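Local coordinates for protein glutamate racemase (Escherichia coli, PDB 2JFN) that belongs to the Asp/Glu/hydantoin racemase family of two-domain alpha/beta enzymes and is modelled here with bound glutamic acid and uridine-5'-diphosphate-N-acetylmuramoyl-L-alanine, at residues A236-L239 / E240-P244; L209-E212 / E213-V217. One frame throughout, in Å; residues are numbered along the deposited sequence.

Interaction 1 (A236-L239 / E240-P244); sequences AWLL and EHEAP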
# COMPACT_ATOMS: atom_id res chain seq x y z
N ALA A 236 -3.29 -10.86 -11.41
CA ALA A 236 -3.28 -12.09 -12.18
C ALA A 236 -4.25 -11.99 -13.36
O ALA A 236 -3.97 -12.48 -14.45
CB ALA A 236 -3.65 -13.28 -11.29
N TRP A 237 -5.39 -11.34 -13.15
CA TRP A 237 -6.37 -11.20 -14.22
C TRP A 237 -5.84 -10.29 -15.33
O TRP A 237 -6.03 -10.57 -16.52
CB TRP A 237 -7.68 -10.62 -13.68
CG TRP A 237 -8.81 -10.66 -14.69
CD1 TRP A 237 -9.61 -11.74 -14.98
CD2 TRP A 237 -9.24 -9.60 -15.56
NE1 TRP A 237 -10.50 -11.41 -15.97
CE2 TRP A 237 -10.30 -10.11 -16.34
CE3 TRP A 237 -8.82 -8.28 -15.75
CZ2 TRP A 237 -10.95 -9.33 -17.31
CZ3 TRP A 237 -9.48 -7.50 -16.71
CH2 TRP A 237 -10.53 -8.03 -17.47
N LEU A 238 -5.19 -9.20 -14.95
CA LEU A 238 -4.65 -8.25 -15.92
C LEU A 238 -3.48 -8.83 -16.69
O LEU A 238 -3.30 -8.55 -17.87
CB LEU A 238 -4.23 -6.96 -15.21
CG LEU A 238 -5.39 -6.14 -14.64
CD1 LEU A 238 -4.85 -4.98 -13.83
CD2 LEU A 238 -6.26 -5.62 -15.78
N LEU A 239 -2.67 -9.65 -16.02
CA LEU A 239 -1.54 -10.25 -16.69
C LEU A 239 -2.05 -11.24 -17.74
O LEU A 239 -1.34 -11.61 -18.67
CB LEU A 239 -0.63 -10.97 -15.69
CG LEU A 239 0.16 -10.05 -14.74
CD1 LEU A 239 0.90 -10.88 -13.72
CD2 LEU A 239 1.12 -9.19 -15.56
N GLU A 240 -3.31 -11.65 -17.58
CA GLU A 240 -3.92 -12.60 -18.49
C GLU A 240 -4.71 -11.96 -19.62
O GLU A 240 -4.70 -12.45 -20.74
CB GLU A 240 -4.84 -13.55 -17.73
CG GLU A 240 -4.12 -14.51 -16.79
CD GLU A 240 -3.06 -15.33 -17.50
OE1 GLU A 240 -3.39 -15.97 -18.53
OE2 GLU A 240 -1.90 -15.34 -17.03
N HIS A 241 -5.40 -10.86 -19.32
CA HIS A 241 -6.24 -10.22 -20.32
C HIS A 241 -5.83 -8.83 -20.83
O HIS A 241 -6.50 -8.29 -21.71
CB HIS A 241 -7.68 -10.17 -19.80
CG HIS A 241 -8.23 -11.51 -19.40
ND1 HIS A 241 -9.46 -11.66 -18.81
CD2 HIS A 241 -7.71 -12.75 -19.50
CE1 HIS A 241 -9.68 -12.94 -18.56
NE2 HIS A 241 -8.63 -13.62 -18.97
N GLU A 242 -4.75 -8.25 -20.31
CA GLU A 242 -4.36 -6.91 -20.75
C GLU A 242 -2.88 -6.56 -20.83
O GLU A 242 -2.50 -5.70 -21.63
CB GLU A 242 -5.04 -5.86 -19.85
CG GLU A 242 -6.53 -5.74 -20.04
CD GLU A 242 -7.14 -4.73 -19.09
OE1 GLU A 242 -6.55 -3.64 -18.90
OE2 GLU A 242 -8.23 -5.02 -18.53
N ALA A 243 -2.05 -7.19 -20.02
CA ALA A 243 -0.62 -6.89 -20.00
C ALA A 243 0.15 -7.20 -21.28
O ALA A 243 0.01 -8.28 -21.85
CB ALA A 243 0.04 -7.59 -18.82
N PRO A 244 0.98 -6.25 -21.74
CA PRO A 244 1.77 -6.47 -22.95
C PRO A 244 2.90 -7.45 -22.62
O PRO A 244 3.23 -7.64 -21.45
CB PRO A 244 2.28 -5.07 -23.28
CG PRO A 244 2.42 -4.44 -21.91
CD PRO A 244 1.15 -4.88 -21.23
O HOH W 1 -1.77 -14.42 -14.52
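W237 and H241, one helical turn apart, meet as an edge-to-face aromatic pair: the imidazole edge is directed at the indole face, with the H241 ring and the five-membered ring of W237 4.1 Å apart between centroids and their planes at 68°. The indole reaches this place because its CG lies anti to the backbone N (chi1 -170°), which swings the ring along the helix toward the following turn. H241 CB adds a CH-pi contact, lying over the six-membered ring only 9° off its normal. At the edge of the indole, near its plane, E242 OE2 comes to 3.3 Å from W237 CZ3; the carboxylate stands almost perpendicular to the ring and also touches L238 CD2.

The backbone carrying these groups is the C-terminal end of helix 228-241, and E242 is the first residue to leave helical phi/psi. L238 O takes two hydrogen bonds, from E242 N at 2.9 Å and from A243 N at 2.8 Å; the donors arrive from opposite faces of the carbonyl plane, so the i+4 bond is joined by an i+5 bond as the chain turns out. W237 O also has two donors, H241 N in its carbonyl plane and E240 N well above it.

The inward side is apolar. L238 is buried, the L239 CD2 methyl packs on A243 CB at 3.8 Å, and L238 and L239 both rest against L87 of strand 87-90, while L239 also meets L44 and L47. W237, H241, E242 and E240 make up the solvent side. There the E240 side chain, bent at chi2, connects to the backbone through a water that donates to E240 OE2 at 2.7 Å and to A236 O at 2.9 Å.

Interaction 2 (L209-E212 / E213-V217); sequences LLQE and ELLQV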
# COMPACT_ATOMS: atom_id res chain seq x y z
N LEU A 209 1.24 -4.54 7.66
CA LEU A 209 2.56 -4.89 8.18
C LEU A 209 2.55 -4.94 9.71
O LEU A 209 3.44 -5.53 10.33
CB LEU A 209 3.60 -3.86 7.72
CG LEU A 209 3.85 -3.77 6.21
CD1 LEU A 209 4.79 -2.62 5.92
CD2 LEU A 209 4.42 -5.09 5.71
N LEU A 210 1.55 -4.31 10.31
CA LEU A 210 1.41 -4.26 11.77
C LEU A 210 0.29 -5.18 12.25
O LEU A 210 -0.15 -5.08 13.40
CB LEU A 210 1.09 -2.83 12.21
CG LEU A 210 2.17 -1.77 11.96
CD1 LEU A 210 1.59 -0.40 12.21
CD2 LEU A 210 3.37 -2.02 12.87
N GLN A 211 -0.17 -6.08 11.39
CA GLN A 211 -1.26 -6.97 11.77
C GLN A 211 -1.09 -7.61 13.15
O GLN A 211 -1.99 -7.53 13.98
CB GLN A 211 -1.47 -8.06 10.72
CG GLN A 211 -2.59 -9.02 11.11
CD GLN A 211 -3.03 -9.94 9.99
OE1 GLN A 211 -3.56 -9.48 8.98
NE2 GLN A 211 -2.82 -11.24 10.17
N GLU A 212 0.06 -8.23 13.40
CA GLU A 212 0.28 -8.89 14.69
C GLU A 212 0.10 -7.92 15.85
O GLU A 212 -0.65 -8.20 16.79
CB GLU A 212 1.67 -9.52 14.74
CG GLU A 212 1.88 -10.44 15.93
CD GLU A 212 2.83 -11.60 15.64
OE1 GLU A 212 2.51 -12.44 14.76
OE2 GLU A 212 3.90 -11.67 16.28
N GLU A 213 0.78 -6.78 15.78
CA GLU A 213 0.68 -5.77 16.82
C GLU A 213 -0.75 -5.27 16.99
O GLU A 213 -1.23 -5.10 18.12
CB GLU A 213 1.60 -4.58 16.50
CG GLU A 213 3.09 -4.86 16.57
CD GLU A 213 3.65 -5.57 15.35
OE1 GLU A 213 2.92 -5.75 14.35
OE2 GLU A 213 4.84 -5.94 15.38
N LEU A 214 -1.44 -5.02 15.88
CA LEU A 214 -2.82 -4.53 15.93
C LEU A 214 -3.74 -5.53 16.63
O LEU A 214 -4.60 -5.14 17.41
CB LEU A 214 -3.35 -4.25 14.53
CG LEU A 214 -2.79 -2.99 13.85
CD1 LEU A 214 -3.23 -2.95 12.39
CD2 LEU A 214 -3.26 -1.75 14.60
N LEU A 215 -3.55 -6.80 16.34
CA LEU A 215 -4.38 -7.83 16.94
C LEU A 215 -4.13 -8.00 18.43
O LEU A 215 -4.98 -8.52 19.15
CB LEU A 215 -4.17 -9.16 16.20
CG LEU A 215 -4.75 -9.11 14.78
CD1 LEU A 215 -4.45 -10.40 14.04
CD2 LEU A 215 -6.25 -8.88 14.85
N GLN A 216 -2.97 -7.55 18.91
CA GLN A 216 -2.68 -7.65 20.34
C GLN A 216 -3.34 -6.51 21.10
O GLN A 216 -3.68 -6.65 22.28
CB GLN A 216 -1.16 -7.60 20.59
CG GLN A 216 -0.36 -8.72 19.94
CD GLN A 216 1.10 -8.68 20.34
OE1 GLN A 216 1.45 -8.99 21.48
NE2 GLN A 216 1.96 -8.28 19.41
N VAL A 217 -3.53 -5.39 20.42
CA VAL A 217 -4.12 -4.20 21.03
C VAL A 217 -5.63 -4.08 20.85
O VAL A 217 -6.33 -3.66 21.77
CB VAL A 217 -3.44 -2.92 20.47
CG1 VAL A 217 -4.10 -1.67 21.05
CG2 VAL A 217 -1.97 -2.94 20.80
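L214 N donates to L210 O at 2.8 Å with an N-H...O angle of 169°, and L215 N follows to Q211 O at 2.9 Å; the next i+4 bond, Q216 N to E212 O, is weak at 3.2 Å. L210 is the N-cap of helix 211-217, which connects parallel strands 199-202 and 223-225 in a beta-alpha-beta unit. L214 CG packs against L210 CB at 4.2 Å. Q211 and L215 run side by side in the same direction, Q211 CG meeting L215 CD1 at 3.7 Å, and both touch L224 of strand 223-225. Q216 CG lies 3.2 Å from E212 O, with the Q216 amide turned 75° from the E212 carboxylate plane. The E213 chain bends at chi2 (80°), folding OE1 back toward the first turn, where it comes within 3.3 Å of L210 CA. OE1 is also near L210 O, another acceptor, but forms a salt bridge with K172 of helix 163-174. K172 NZ also hydrogen-bonds L209 O, so one ammonium group bridges a carboxylate and a backbone carbonyl, and its positive charge probably offsets the repulsion between oxygens gathered at this helix start.

The two contacts treat opposite ends of helices: interaction 1 closes helix 228-241 at its C-terminus, whereas interaction 2 begins helix 211-217. They lie on opposite sides of the chain's centre, with centres about 33 Å apart and nearest atoms about 20 Å apart, and share no element. Interaction 1 is a surface contact beside the mixed sheet that includes strand 87-90, and aromatic stacking, carbonyls that accept two hydrogen bonds each and a water bridge characterise it. Interaction 2 is partly buried in the four-stranded parallel sheet's layer of helices; there two straight i+4 bonds and leucine packing stand out, and the E213 carboxylate is paired with K172 rather than reached through water.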